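Long-range contacts in ABC transporter binding protein AcbH (Actinoplanes, PDB 3OO8), which binds beta-D-galactopyranose as the extracellular solute receptor of an ABC transporter: residues Gly28-Gly33 against Gly309-Ala314; Phe32-Ser37 against Leu85-Ala90; Asn147-Gln152 against Leu276-Phe281; Pro179-Asp184 against Lys255-Met260. The protein carries 2 engineered substitutions. All coordinates share one frame; numbering follows the deposited sequence.

How the contacts relate
The four contacts fall into two groups: contacts 1 and 2 lie on one side of the chain's centre, contacts 3 and 4 on the other, with strands linking the two parts. Contacts 1 and 2 share Phe32 and Gly33 of strand 30-34 and touch where Ile30 CD1 meets Leu85 CD1 at 3.7 Å. Contacts 3 and 4, centres about 14 Å apart, touch at several points, among them Phe151 CE1 and Gly258 O at 3.8 Å. Centres of contacts 2 and 4 lie about 35 Å apart. Both approach galactose-binding residues: the Asn35 side chain is about 3 Å from that of Gln71, and the Met260 side chain about 7 Å from that of Gln266. Contact 1 lies away from the sugar site.

Contact 1: residues Gly28-Gly33 against Gly309-Ala314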
loop_
_atom_site.group_PDB
_atom_site.type_symbol
_atom_site.label_atom_id
_atom_site.label_comp_id
_atom_site.label_asym_id
_atom_site.label_seq_id
_atom_site.Cartn_x
_atom_site.Cartn_y
_atom_site.Cartn_z
ATOM N N GLY A 28 -1.317 -25.758 22.734
ATOM C CA GLY A 28 -2.564 -25.401 23.439
ATOM C C GLY A 28 -3.283 -24.262 22.749
ATOM O O GLY A 28 -2.648 -23.534 21.981
ATOM N N PRO A 29 -4.592 -24.090 23.005
ATOM C CA PRO A 29 -5.373 -23.051 22.275
ATOM C C PRO A 29 -4.769 -21.654 22.374
ATOM O O PRO A 29 -4.480 -21.180 23.479
ATOM C CB PRO A 29 -6.737 -23.045 22.966
ATOM C CG PRO A 29 -6.818 -24.326 23.715
ATOM C CD PRO A 29 -5.414 -24.838 23.974
ATOM N N ILE A 30 -4.581 -21.006 21.228
ATOM C CA ILE A 30 -4.197 -19.593 21.225
ATOM C C ILE A 30 -5.391 -18.674 21.022
ATOM O O ILE A 30 -6.418 -19.103 20.524
ATOM C CB ILE A 30 -3.102 -19.297 20.167
ATOM C CG1 ILE A 30 -3.635 -19.450 18.741
ATOM C CG2 ILE A 30 -1.898 -20.198 20.384
ATOM C CD1 ILE A 30 -2.800 -18.711 17.656
ATOM N N THR A 31 -5.257 -17.406 21.409
ATOM C CA THR A 31 -6.231 -16.407 21.019
ATOM C C THR A 31 -5.645 -15.541 19.907
ATOM O O THR A 31 -4.429 -15.396 19.783
ATOM C CB THR A 31 -6.654 -15.536 22.212
ATOM O OG1 THR A 31 -5.490 -14.987 22.847
ATOM C CG2 THR A 31 -7.445 -16.405 23.213
ATOM N N PHE A 32 -6.534 -14.953 19.113
ATOM C CA PHE A 32 -6.101 -14.188 17.956
ATOM C C PHE A 32 -6.887 -12.893 17.914
ATOM O O PHE A 32 -8.106 -12.902 17.774
ATOM C CB PHE A 32 -6.375 -14.969 16.656
ATOM C CG PHE A 32 -5.345 -14.736 15.596
ATOM C CD1 PHE A 32 -4.733 -15.806 14.972
ATOM C CD2 PHE A 32 -5.022 -13.437 15.195
ATOM C CE1 PHE A 32 -3.765 -15.601 13.995
ATOM C CE2 PHE A 32 -4.054 -13.224 14.199
ATOM C CZ PHE A 32 -3.411 -14.329 13.618
ATOM N N GLY A 33 -6.185 -11.772 18.036
ATOM C CA GLY A 33 -6.830 -10.466 17.951
ATOM C C GLY A 33 -6.978 -10.113 16.495
ATOM O O GLY A 33 -5.974 -10.030 15.775
ATOM N N GLY A 309 1.511 -11.252 24.855
ATOM C CA GLY A 309 0.581 -12.340 24.558
ATOM C C GLY A 309 1.017 -13.624 25.239
ATOM O O GLY A 309 2.176 -13.773 25.647
ATOM N N LYS A 310 0.085 -14.562 25.364
ATOM C CA LYS A 310 0.389 -15.850 25.961
ATOM C C LYS A 310 0.564 -16.952 24.928
ATOM O O LYS A 310 0.126 -16.822 23.788
ATOM C CB LYS A 310 -0.678 -16.203 27.001
ATOM C CG LYS A 310 -0.707 -15.126 28.101
ATOM C CD LYS A 310 -1.565 -15.490 29.293
ATOM C CE LYS A 310 -1.432 -14.430 30.392
ATOM N NZ LYS A 310 -0.038 -14.043 30.818
ATOM N N ASN A 311 1.226 -18.034 25.327
ATOM C CA ASN A 311 1.392 -19.197 24.476
ATOM C C ASN A 311 2.159 -18.919 23.184
ATOM O O ASN A 311 1.717 -19.269 22.080
ATOM C CB ASN A 311 0.039 -19.870 24.217
ATOM C CG ASN A 311 0.184 -21.345 23.937
ATOM O OD1 ASN A 311 1.300 -21.870 23.919
ATOM N ND2 ASN A 311 -0.930 -22.013 23.679
ATOM N N ALA A 312 3.328 -18.299 23.312
ATOM C CA ALA A 312 4.135 -17.922 22.146
ATOM C C ALA A 312 4.537 -19.075 21.251
ATOM O O ALA A 312 4.576 -18.928 20.032
ATOM C CB ALA A 312 5.388 -17.112 22.583
ATOM N N ALA A 313 4.888 -20.218 21.844
ATOM C CA ALA A 313 5.335 -21.357 21.046
ATOM C C ALA A 313 4.264 -21.807 20.061
ATOM O O ALA A 313 4.562 -22.056 18.882
ATOM C CB ALA A 313 5.752 -22.524 21.962
ATOM N N ALA A 314 3.027 -21.899 20.551
ATOM C CA ALA A 314 1.918 -22.342 19.714
ATOM C C ALA A 314 1.613 -21.261 18.686
ATOM O O ALA A 314 1.284 -21.556 17.524
ATOM C CB ALA A 314 0.676 -22.656 20.561
#
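Ile30, the first residue of strand 30-34, presses its CG2 methyl against the CB methyl of Ala314, in the first turn of helix 312-322, at 3.6 Å. This is the close-packed part of the contact. Both residues are buried, and Val58, from the loop before strand 60-64, touches each of them, while Val318 one turn further along the helix also lies on Ile30. The contact thus seats the start of a helix against the beginning of the N-terminal strand of the class 2 solute-binding fold. Ala314 CB is also 3.7 Å from Gly28 O, so the methyl is met by a carbonyl as well as by a hydrocarbon group.

Toward solvent the fit becomes looser. Asn311, at the N-cap position of the helix, directs its amide at the chain ahead of the strand. With CG anti to the backbone N (chi1 -153°), the group is carried across until Asn311 ND2 lies 2.9 Å from Gly28 O; Asn311 ND2 also passes Ile30 CG2 at 3.9 Å, the two side chains crossing at about a right angle. Pro29 is exposed and points away, and the backbone N atoms of Asn311 and Ala312 bond a glycerol, probably from the crystallisation liquor. Further along, Ser84 OG is hydrogen-bonded to both Thr31 N and Lys310 O, a polar bridge between the two segments. The chemistry therefore divides: methyl packing closes the buried side, and polar groups face one another at the margin, where the N-H groups of the helix start remain accessible enough to bond a glycerol.

Contact 2: residues Phe32-Ser37 against Leu85-Ala90; sequences FGSNYS and LATWFA
Phe32 lays one face of its ring over the CB of Leu85, which stands 3.6 Å from the ring centroid and only 9° off the normal, a CH-pi contact nearly over the middle. Leu85 CD1 extends the overlap to the rim, 3.7 Å from Phe32 CE1. The two residues are paired on neighbouring parallel strands, 30-34 and 85-89, in the class 2 solute-binding fold; strand 60-64 runs along the other edge of strand 30-34. Phe45 meets the Phe32 ring edge-to-face, and Ile322 of helix 312-322 touches it too.

Between the strands the backbone alternates in the parallel manner: Gly33 N donates to Leu85 O at 2.9 Å and almost straight (168°), and Gly33 O receives Thr87 N, which also lies in plane at the edge of the Phe32 ring. Where strand 30-34 ends, Thr87 takes over through its side chain. Thr87 OG1, placed between its own N and carbonyl carbon (chi1 50°), accepts from Asn35 N at 3.0 Å and gives a weak bond back to Gly33 O. Thr87 CG2 meanwhile meets Tyr36 CE2 at 3.8 Å, and the Tyr36 hydroxyl is bonded to that of Tyr138. An ST turn, with Tyr36 N donating to Ser34 OG at 3.1 Å, marks the exit from the strand, where Asn35 lies beside Gln71 and His67. There Asn35 ND2 bonds OE1 of Gln71, a galactose-binding residue, consistent with a second-shell role. Asn35 ND2 also donates to a water, 3.0 Å away, which in turn donates to Trp88 O.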
loop_
_atom_site.group_PDB
_atom_site.type_symbol
_atom_site.label_atom_id
_atom_site.label_comp_id
_atom_site.label_asym_id
_atom_site.label_seq_id
_atom_site.Cartn_x
_atom_site.Cartn_y
_atom_site.Cartn_z
ATOM N N PHE A 32 -6.534 -14.953 19.113
ATOM C CA PHE A 32 -6.101 -14.188 17.956
ATOM C C PHE A 32 -6.887 -12.893 17.914
ATOM O O PHE A 32 -8.106 -12.902 17.774
ATOM C CB PHE A 32 -6.375 -14.969 16.656
ATOM C CG PHE A 32 -5.345 -14.736 15.596
ATOM C CD1 PHE A 32 -4.733 -15.806 14.972
ATOM C CD2 PHE A 32 -5.022 -13.437 15.195
ATOM C CE1 PHE A 32 -3.765 -15.601 13.995
ATOM C CE2 PHE A 32 -4.054 -13.224 14.199
ATOM C CZ PHE A 32 -3.411 -14.329 13.618
ATOM N N GLY A 33 -6.185 -11.772 18.036
ATOM C CA GLY A 33 -6.830 -10.466 17.951
ATOM C C GLY A 33 -6.978 -10.113 16.495
ATOM O O GLY A 33 -5.974 -10.030 15.775
ATOM N N SER A 34 -8.220 -9.926 16.053
ATOM C CA SER A 34 -8.497 -9.675 14.659
ATOM C C SER A 34 -9.295 -8.411 14.366
ATOM O O SER A 34 -10.364 -8.200 14.933
ATOM C CB SER A 34 -9.222 -10.887 14.052
ATOM O OG SER A 34 -9.657 -10.615 12.727
ATOM N N ASN A 35 -8.779 -7.597 13.457
ATOM C CA ASN A 35 -9.461 -6.406 12.963
ATOM C C ASN A 35 -10.279 -6.708 11.710
ATOM O O ASN A 35 -10.778 -5.792 11.042
ATOM C CB ASN A 35 -8.434 -5.281 12.748
ATOM C CG ASN A 35 -7.437 -5.606 11.624
ATOM O OD1 ASN A 35 -7.637 -6.568 10.897
ATOM N ND2 ASN A 35 -6.403 -4.770 11.447
ATOM N N TYR A 36 -10.456 -7.981 11.358
ATOM C CA TYR A 36 -11.293 -8.311 10.198
ATOM C C TYR A 36 -12.755 -8.334 10.645
ATOM O O TYR A 36 -13.312 -9.385 10.948
ATOM C CB TYR A 36 -10.909 -9.647 9.558
ATOM C CG TYR A 36 -9.543 -9.670 8.892
ATOM C CD1 TYR A 36 -9.245 -8.808 7.859
ATOM C CD2 TYR A 36 -8.567 -10.599 9.292
ATOM C CE1 TYR A 36 -8.022 -8.828 7.243
ATOM C CE2 TYR A 36 -7.315 -10.643 8.664
ATOM C CZ TYR A 36 -7.056 -9.745 7.654
ATOM O OH TYR A 36 -5.850 -9.741 7.000
ATOM N N SER A 37 -13.373 -7.162 10.675
ATOM C CA SER A 37 -14.747 -7.079 11.174
ATOM C C SER A 37 -15.771 -7.051 10.029
ATOM O O SER A 37 -16.927 -7.413 10.238
ATOM C CB SER A 37 -14.902 -5.865 12.116
ATOM O OG SER A 37 -14.637 -4.641 11.441
ATOM N N LEU A 85 -1.596 -13.750 19.119
ATOM C CA LEU A 85 -1.260 -13.215 17.810
ATOM C C LEU A 85 -2.246 -12.101 17.518
ATOM O O LEU A 85 -3.321 -12.061 18.096
ATOM C CB LEU A 85 -1.477 -14.296 16.726
ATOM C CG LEU A 85 -0.429 -15.400 16.788
ATOM C CD1 LEU A 85 -0.636 -16.484 15.734
ATOM C CD2 LEU A 85 0.977 -14.773 16.621
ATOM N N ALA A 86 -1.870 -11.195 16.622
ATOM C CA ALA A 86 -2.796 -10.162 16.176
ATOM C C ALA A 86 -2.617 -9.723 14.723
ATOM O O ALA A 86 -1.563 -9.827 14.144
ATOM C CB ALA A 86 -2.713 -8.932 17.129
ATOM N N THR A 87 -3.688 -9.250 14.125
ATOM C CA THR A 87 -3.603 -8.647 12.830
ATOM C C THR A 87 -2.935 -7.281 12.867
ATOM O O THR A 87 -3.261 -6.458 13.714
ATOM C CB THR A 87 -5.019 -8.365 12.328
ATOM O OG1 THR A 87 -5.777 -7.671 13.338
ATOM C CG2 THR A 87 -5.726 -9.691 11.989
ATOM N N TRP A 88 -2.020 -7.025 11.940
ATOM C CA TRP A 88 -1.476 -5.673 11.831
ATOM C C TRP A 88 -1.011 -5.467 10.387
ATOM O O TRP A 88 -1.503 -6.122 9.478
ATOM C CB TRP A 88 -0.363 -5.403 12.882
ATOM C CG TRP A 88 -0.113 -3.923 13.039
ATOM C CD1 TRP A 88 1.053 -3.243 12.787
ATOM C CD2 TRP A 88 -1.076 -2.936 13.431
ATOM N NE1 TRP A 88 0.862 -1.897 12.993
ATOM C CE2 TRP A 88 -0.430 -1.677 13.379
ATOM C CE3 TRP A 88 -2.425 -2.985 13.797
ATOM C CZ2 TRP A 88 -1.099 -0.477 13.678
ATOM C CZ3 TRP A 88 -3.085 -1.773 14.128
ATOM C CH2 TRP A 88 -2.410 -0.556 14.053
ATOM N N PHE A 89 -0.042 -4.589 10.161
ATOM C CA PHE A 89 0.418 -4.353 8.782
ATOM C C PHE A 89 1.780 -3.669 8.824
ATOM O O PHE A 89 2.179 -3.098 9.853
ATOM C CB PHE A 89 -0.611 -3.475 8.050
ATOM C CG PHE A 89 -1.090 -2.297 8.866
ATOM C CD1 PHE A 89 -0.369 -1.094 8.912
ATOM C CD2 PHE A 89 -2.277 -2.385 9.575
ATOM C CE1 PHE A 89 -0.834 -0.008 9.651
ATOM C CE2 PHE A 89 -2.729 -1.316 10.323
ATOM C CZ PHE A 89 -2.015 -0.140 10.375
ATOM N N ALA A 90 2.494 -3.738 7.708
ATOM C CA ALA A 90 3.810 -3.131 7.602
ATOM C C ALA A 90 3.751 -1.606 7.759
ATOM O O ALA A 90 2.714 -0.964 7.513
ATOM C CB ALA A 90 4.487 -3.542 6.262
HETATM O O HOH W 1 -4.432 -5.548 9.291
#

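Contact 3: residues Asn147-Gln152 against Leu276-Phe281; sequences NKSVFQ and LPDLDF
A strand-to-helix junction is held here: Asn147, the last residue of strand 134-147 and the N-cap position of helix 148-154, forms an antiparallel non-hydrogen-bonded pair with Leu279 of strand 279-282, while Asp278 just before that strand meets the first turn of the helix. Lys148 N donates to Asp278 O at 2.8 Å and nearly straight (172°). The carboxylate of Asp278, swung anti to its own backbone N (chi1 -161°), then takes Ser149 with both oxygens. Asp278 OD1 accepts Ser149 N at 2.7 Å and Asp278 OD2 accepts Ser149 OG at 2.6 Å, each on its syn side and modestly out of the carboxylate plane.

Lys148 runs back across Asp280 at about a right angle, Lys148 CD being 3.5 Å from Asp280 OD2. A bend at chi3 leads Lys148 NZ to Pro277 O, 3.0 Å off, rather than to either acid; Lys148 NZ stays 4.8 Å from Asp280 OD2. Asp280 is also close to a sulfate ion, probably from the crystallisation liquor.

The Asn147 side chain makes no capping bond. The Asp278 carboxylate takes one N-H and a hydroxyl at the start of the helix, which probably favours its charged form, and these bonds tie helix 148-154 to the turn before strand 279-282.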
loop_
_atom_site.group_PDB
_atom_site.type_symbol
_atom_site.label_atom_id
_atom_site.label_comp_id
_atom_site.label_asym_id
_atom_site.label_seq_id
_atom_site.Cartn_x
_atom_site.Cartn_y
_atom_site.Cartn_z
ATOM N N ASN A 147 -7.917 1.847 -20.304
ATOM C CA ASN A 147 -8.766 0.891 -21.025
ATOM C C ASN A 147 -8.014 0.365 -22.267
ATOM O O ASN A 147 -7.572 1.154 -23.121
ATOM C CB ASN A 147 -10.013 1.648 -21.509
ATOM C CG ASN A 147 -10.873 2.121 -20.364
ATOM O OD1 ASN A 147 -11.142 3.317 -20.214
ATOM N ND2 ASN A 147 -11.289 1.196 -19.540
ATOM N N LYS A 148 -7.898 -0.954 -22.376
ATOM C CA LYS A 148 -7.126 -1.572 -23.467
ATOM C C LYS A 148 -7.685 -1.216 -24.836
ATOM O O LYS A 148 -6.926 -0.884 -25.757
ATOM C CB LYS A 148 -7.112 -3.083 -23.322
ATOM C CG LYS A 148 -6.200 -3.545 -22.189
ATOM C CD LYS A 148 -6.280 -5.059 -21.994
ATOM C CE LYS A 148 -7.594 -5.480 -21.427
ATOM N NZ LYS A 148 -7.542 -6.924 -21.019
ATOM N N SER A 149 -9.008 -1.300 -24.947
ATOM C CA SER A 149 -9.665 -0.960 -26.213
ATOM C C SER A 149 -9.356 0.460 -26.709
ATOM O O SER A 149 -9.243 0.701 -27.928
ATOM C CB SER A 149 -11.174 -1.204 -26.098
ATOM O OG SER A 149 -11.793 -0.230 -25.268
ATOM N N VAL A 150 -9.215 1.408 -25.779
ATOM C CA VAL A 150 -8.907 2.787 -26.140
ATOM C C VAL A 150 -7.464 2.911 -26.632
ATOM O O VAL A 150 -7.184 3.524 -27.668
ATOM C CB VAL A 150 -9.161 3.756 -24.958
ATOM C CG1 VAL A 150 -8.661 5.184 -25.259
ATOM C CG2 VAL A 150 -10.620 3.732 -24.511
ATOM N N PHE A 151 -6.524 2.332 -25.881
ATOM C CA PHE A 151 -5.147 2.374 -26.310
ATOM C C PHE A 151 -5.001 1.685 -27.680
ATOM O O PHE A 151 -4.285 2.177 -28.546
ATOM C CB PHE A 151 -4.256 1.685 -25.252
ATOM C CG PHE A 151 -3.769 2.605 -24.165
ATOM C CD1 PHE A 151 -4.642 3.416 -23.464
ATOM C CD2 PHE A 151 -2.415 2.625 -23.819
ATOM C CE1 PHE A 151 -4.180 4.278 -22.476
ATOM C CE2 PHE A 151 -1.932 3.499 -22.822
ATOM C CZ PHE A 151 -2.817 4.297 -22.134
ATOM N N GLN A 152 -5.675 0.554 -27.860
ATOM C CA GLN A 152 -5.664 -0.164 -29.146
ATOM C C GLN A 152 -6.234 0.686 -30.295
ATOM O O GLN A 152 -5.632 0.783 -31.362
ATOM C CB GLN A 152 -6.431 -1.491 -29.015
ATOM C CG GLN A 152 -5.624 -2.544 -28.227
ATOM C CD GLN A 152 -6.461 -3.677 -27.615
ATOM O OE1 GLN A 152 -7.672 -3.773 -27.825
ATOM N NE2 GLN A 152 -5.803 -4.536 -26.839
ATOM N N LEU A 276 -14.860 -4.460 -16.734
ATOM C CA LEU A 276 -13.612 -4.949 -16.125
ATOM C C LEU A 276 -12.687 -5.669 -17.098
ATOM O O LEU A 276 -11.470 -5.534 -17.023
ATOM C CB LEU A 276 -13.909 -5.809 -14.909
ATOM C CG LEU A 276 -12.703 -6.310 -14.114
ATOM C CD1 LEU A 276 -12.002 -5.092 -13.502
ATOM C CD2 LEU A 276 -13.182 -7.246 -13.031
ATOM N N PRO A 277 -13.244 -6.444 -18.040
ATOM C CA PRO A 277 -12.372 -7.087 -19.017
ATOM C C PRO A 277 -11.480 -6.125 -19.819
ATOM O O PRO A 277 -10.426 -6.529 -20.293
ATOM C CB PRO A 277 -13.380 -7.752 -19.962
ATOM C CG PRO A 277 -14.488 -8.128 -19.048
ATOM C CD PRO A 277 -14.642 -6.917 -18.162
ATOM N N ASP A 278 -11.891 -4.871 -19.973
ATOM C CA ASP A 278 -11.128 -3.899 -20.748
ATOM C C ASP A 278 -10.088 -3.169 -19.885
ATOM O O ASP A 278 -9.278 -2.413 -20.397
ATOM C CB ASP A 278 -12.112 -2.884 -21.370
ATOM C CG ASP A 278 -11.535 -2.106 -22.565
ATOM O OD1 ASP A 278 -10.662 -2.628 -23.292
ATOM O OD2 ASP A 278 -11.990 -0.957 -22.802
ATOM N N LEU A 279 -10.120 -3.388 -18.582
ATOM C CA LEU A 279 -9.219 -2.660 -17.683
ATOM C C LEU A 279 -7.826 -3.305 -17.616
ATOM O O LEU A 279 -7.713 -4.528 -17.506
ATOM C CB LEU A 279 -9.837 -2.622 -16.280
ATOM C CG LEU A 279 -9.087 -1.729 -15.279
ATOM C CD1 LEU A 279 -9.056 -0.301 -15.776
ATOM C CD2 LEU A 279 -9.773 -1.804 -13.942
ATOM N N ASP A 280 -6.778 -2.488 -17.717
ATOM C CA ASP A 280 -5.414 -2.969 -17.539
ATOM C C ASP A 280 -4.670 -1.866 -16.791
ATOM O O ASP A 280 -5.245 -0.814 -16.429
ATOM C CB ASP A 280 -4.770 -3.225 -18.913
ATOM C CG ASP A 280 -3.658 -4.261 -18.887
ATOM O OD1 ASP A 280 -3.039 -4.518 -17.840
ATOM O OD2 ASP A 280 -3.384 -4.838 -19.971
ATOM N N PHE A 281 -3.391 -2.097 -16.529
ATOM C CA PHE A 281 -2.597 -1.042 -15.900
ATOM C C PHE A 281 -1.154 -1.148 -16.282
ATOM O O PHE A 281 -0.717 -2.159 -16.847
ATOM C CB PHE A 281 -2.694 -1.061 -14.368
ATOM C CG PHE A 281 -2.124 -2.309 -13.715
ATOM C CD1 PHE A 281 -0.774 -2.379 -13.395
ATOM C CD2 PHE A 281 -2.971 -3.351 -13.320
ATOM C CE1 PHE A 281 -0.241 -3.498 -12.753
ATOM C CE2 PHE A 281 -2.455 -4.464 -12.670
ATOM C CZ PHE A 281 -1.106 -4.554 -12.387
#

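Contact 4: residues Pro179-Asp184 against Lys255-Met260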
loop_
_atom_site.group_PDB
_atom_site.type_symbol
_atom_site.label_atom_id
_atom_site.label_comp_id
_atom_site.label_asym_id
_atom_site.label_seq_id
_atom_site.Cartn_x
_atom_site.Cartn_y
_atom_site.Cartn_z
ATOM N N PRO A 179 -6.134 13.538 -19.764
ATOM C CA PRO A 179 -5.139 12.455 -19.695
ATOM C C PRO A 179 -5.262 11.628 -18.421
ATOM O O PRO A 179 -5.354 10.403 -18.464
ATOM C CB PRO A 179 -3.803 13.207 -19.752
ATOM C CG PRO A 179 -4.147 14.458 -20.594
ATOM C CD PRO A 179 -5.490 14.845 -20.013
ATOM N N LEU A 180 -5.225 12.306 -17.285
ATOM C CA LEU A 180 -5.315 11.621 -16.019
ATOM C C LEU A 180 -6.545 12.056 -15.235
ATOM O O LEU A 180 -6.647 13.192 -14.774
ATOM C CB LEU A 180 -4.040 11.877 -15.202
ATOM C CG LEU A 180 -2.743 11.251 -15.724
ATOM C CD1 LEU A 180 -1.565 12.131 -15.346
ATOM C CD2 LEU A 180 -2.600 9.820 -15.145
ATOM N N ALA A 181 -7.503 11.153 -15.103
ATOM C CA ALA A 181 -8.598 11.383 -14.168
ATOM C C ALA A 181 -7.952 11.589 -12.797
ATOM O O ALA A 181 -7.030 10.862 -12.414
ATOM C CB ALA A 181 -9.532 10.188 -14.139
ATOM N N PHE A 182 -8.437 12.580 -12.059
ATOM C CA PHE A 182 -7.795 12.955 -10.811
ATOM C C PHE A 182 -8.824 13.516 -9.829
ATOM O O PHE A 182 -9.668 14.339 -10.200
ATOM C CB PHE A 182 -6.683 13.960 -11.101
ATOM C CG PHE A 182 -5.776 14.233 -9.923
ATOM C CD1 PHE A 182 -5.147 13.189 -9.265
ATOM C CD2 PHE A 182 -5.555 15.542 -9.498
ATOM C CE1 PHE A 182 -4.331 13.443 -8.201
ATOM C CE2 PHE A 182 -4.726 15.818 -8.412
ATOM C CZ PHE A 182 -4.112 14.748 -7.766
ATOM N N ALA A 183 -8.705 13.106 -8.576
ATOM C CA ALA A 183 -9.659 13.447 -7.528
ATOM C C ALA A 183 -8.949 13.521 -6.184
ATOM O O ALA A 183 -8.022 12.738 -5.904
ATOM C CB ALA A 183 -10.752 12.399 -7.481
ATOM N N ASP A 184 -9.353 14.484 -5.356
ATOM C CA ASP A 184 -8.740 14.595 -4.034
ATOM C C ASP A 184 -9.662 15.165 -2.952
ATOM O O ASP A 184 -9.203 15.560 -1.890
ATOM C CB ASP A 184 -7.475 15.430 -4.096
ATOM C CG ASP A 184 -6.540 15.155 -2.923
ATOM O OD1 ASP A 184 -6.433 13.977 -2.502
ATOM O OD2 ASP A 184 -5.888 16.120 -2.446
ATOM N N LYS A 255 -14.710 6.308 -20.461
ATOM C CA LYS A 255 -13.802 6.737 -21.513
ATOM C C LYS A 255 -13.662 8.254 -21.712
ATOM O O LYS A 255 -13.284 8.720 -22.781
ATOM C CB LYS A 255 -14.054 5.978 -22.818
ATOM C CG LYS A 255 -14.101 4.476 -22.680
ATOM C CD LYS A 255 -14.376 3.866 -24.039
ATOM C CE LYS A 255 -14.666 2.390 -23.926
ATOM N NZ LYS A 255 -14.887 1.819 -25.284
ATOM N N GLN A 256 -13.935 9.014 -20.658
ATOM C CA GLN A 256 -13.780 10.453 -20.680
ATOM C C GLN A 256 -12.360 10.842 -20.278
ATOM O O GLN A 256 -11.913 11.944 -20.552
ATOM C CB GLN A 256 -14.835 11.096 -19.775
ATOM C CG GLN A 256 -16.248 11.002 -20.390
ATOM C CD GLN A 256 -17.386 11.019 -19.366
ATOM O OE1 GLN A 256 -18.560 10.884 -19.736
ATOM N NE2 GLN A 256 -17.049 11.158 -18.086
ATOM N N ALA A 257 -11.651 9.909 -19.647
ATOM C CA ALA A 257 -10.251 10.129 -19.279
ATOM C C ALA A 257 -9.444 8.947 -19.827
ATOM O O ALA A 257 -9.974 7.845 -19.933
ATOM C CB ALA A 257 -10.109 10.205 -17.757
ATOM N N GLY A 258 -8.176 9.188 -20.152
ATOM C CA GLY A 258 -7.309 8.148 -20.699
ATOM C C GLY A 258 -6.643 7.222 -19.684
ATOM O O GLY A 258 -6.373 6.054 -19.996
ATOM N N MET A 259 -6.379 7.742 -18.483
ATOM C CA MET A 259 -5.671 6.994 -17.416
ATOM C C MET A 259 -6.127 7.444 -16.022
ATOM O O MET A 259 -6.730 8.517 -15.849
ATOM C CB MET A 259 -4.166 7.296 -17.504
ATOM C CG MET A 259 -3.534 7.013 -18.868
ATOM S SD MET A 259 -1.786 7.498 -19.027
ATOM C CE MET A 259 -1.837 9.275 -19.265
ATOM N N MET A 260 -5.836 6.638 -15.011
ATOM C CA MET A 260 -6.047 7.079 -13.637
ATOM C C MET A 260 -5.072 6.320 -12.731
ATOM O O MET A 260 -4.956 5.091 -12.834
ATOM C CB MET A 260 -7.458 6.812 -13.154
ATOM C CG MET A 260 -7.631 7.223 -11.693
ATOM S SD MET A 260 -9.396 7.161 -11.287
ATOM C CE MET A 260 -9.361 7.660 -9.562
#
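Leu180 and Met259 cross obliquely on one face of a parallel strand pair of the class 2 solute-binding fold, 178-181 beside 257-261, the two strands being joined through four helices. Leu180 CD2 rests 3.8 Å from Met259 CB. Farther out the methionine bends at chi3 (-78°), which turns its methyl back toward the neighbouring strand and leaves Met259 CE 4.2 Å from Leu180 CG. Around this pair, helix 162-174 supplies Phe165 and Met172 against Met259, and Leu232 of helix 220-232 touches Leu180.

Ala181 turns the opposite way from Leu180. Ala181 CB meets Ala257 CB at 3.7 Å and, more loosely, Met260 CB at 4.1 Å. Unlike Met259, Met260 stretches out beyond CG, passing the alanine instead of folding over it. Ala248 of helix 245-253 touches both Ala181 and Met260, and the Met260 side chain lies about 7 Å from that of Gln266, which binds galactose.

Two backbone bonds fix the alignment of these side chains. Met259 N reaches Pro179 O by a weak, bent bond (123°). The firmer one runs from Ala181 N to Met259 O at 2.8 Å, and Met259 O also receives a CA-H contact from Leu180 CA, at 3.4 Å.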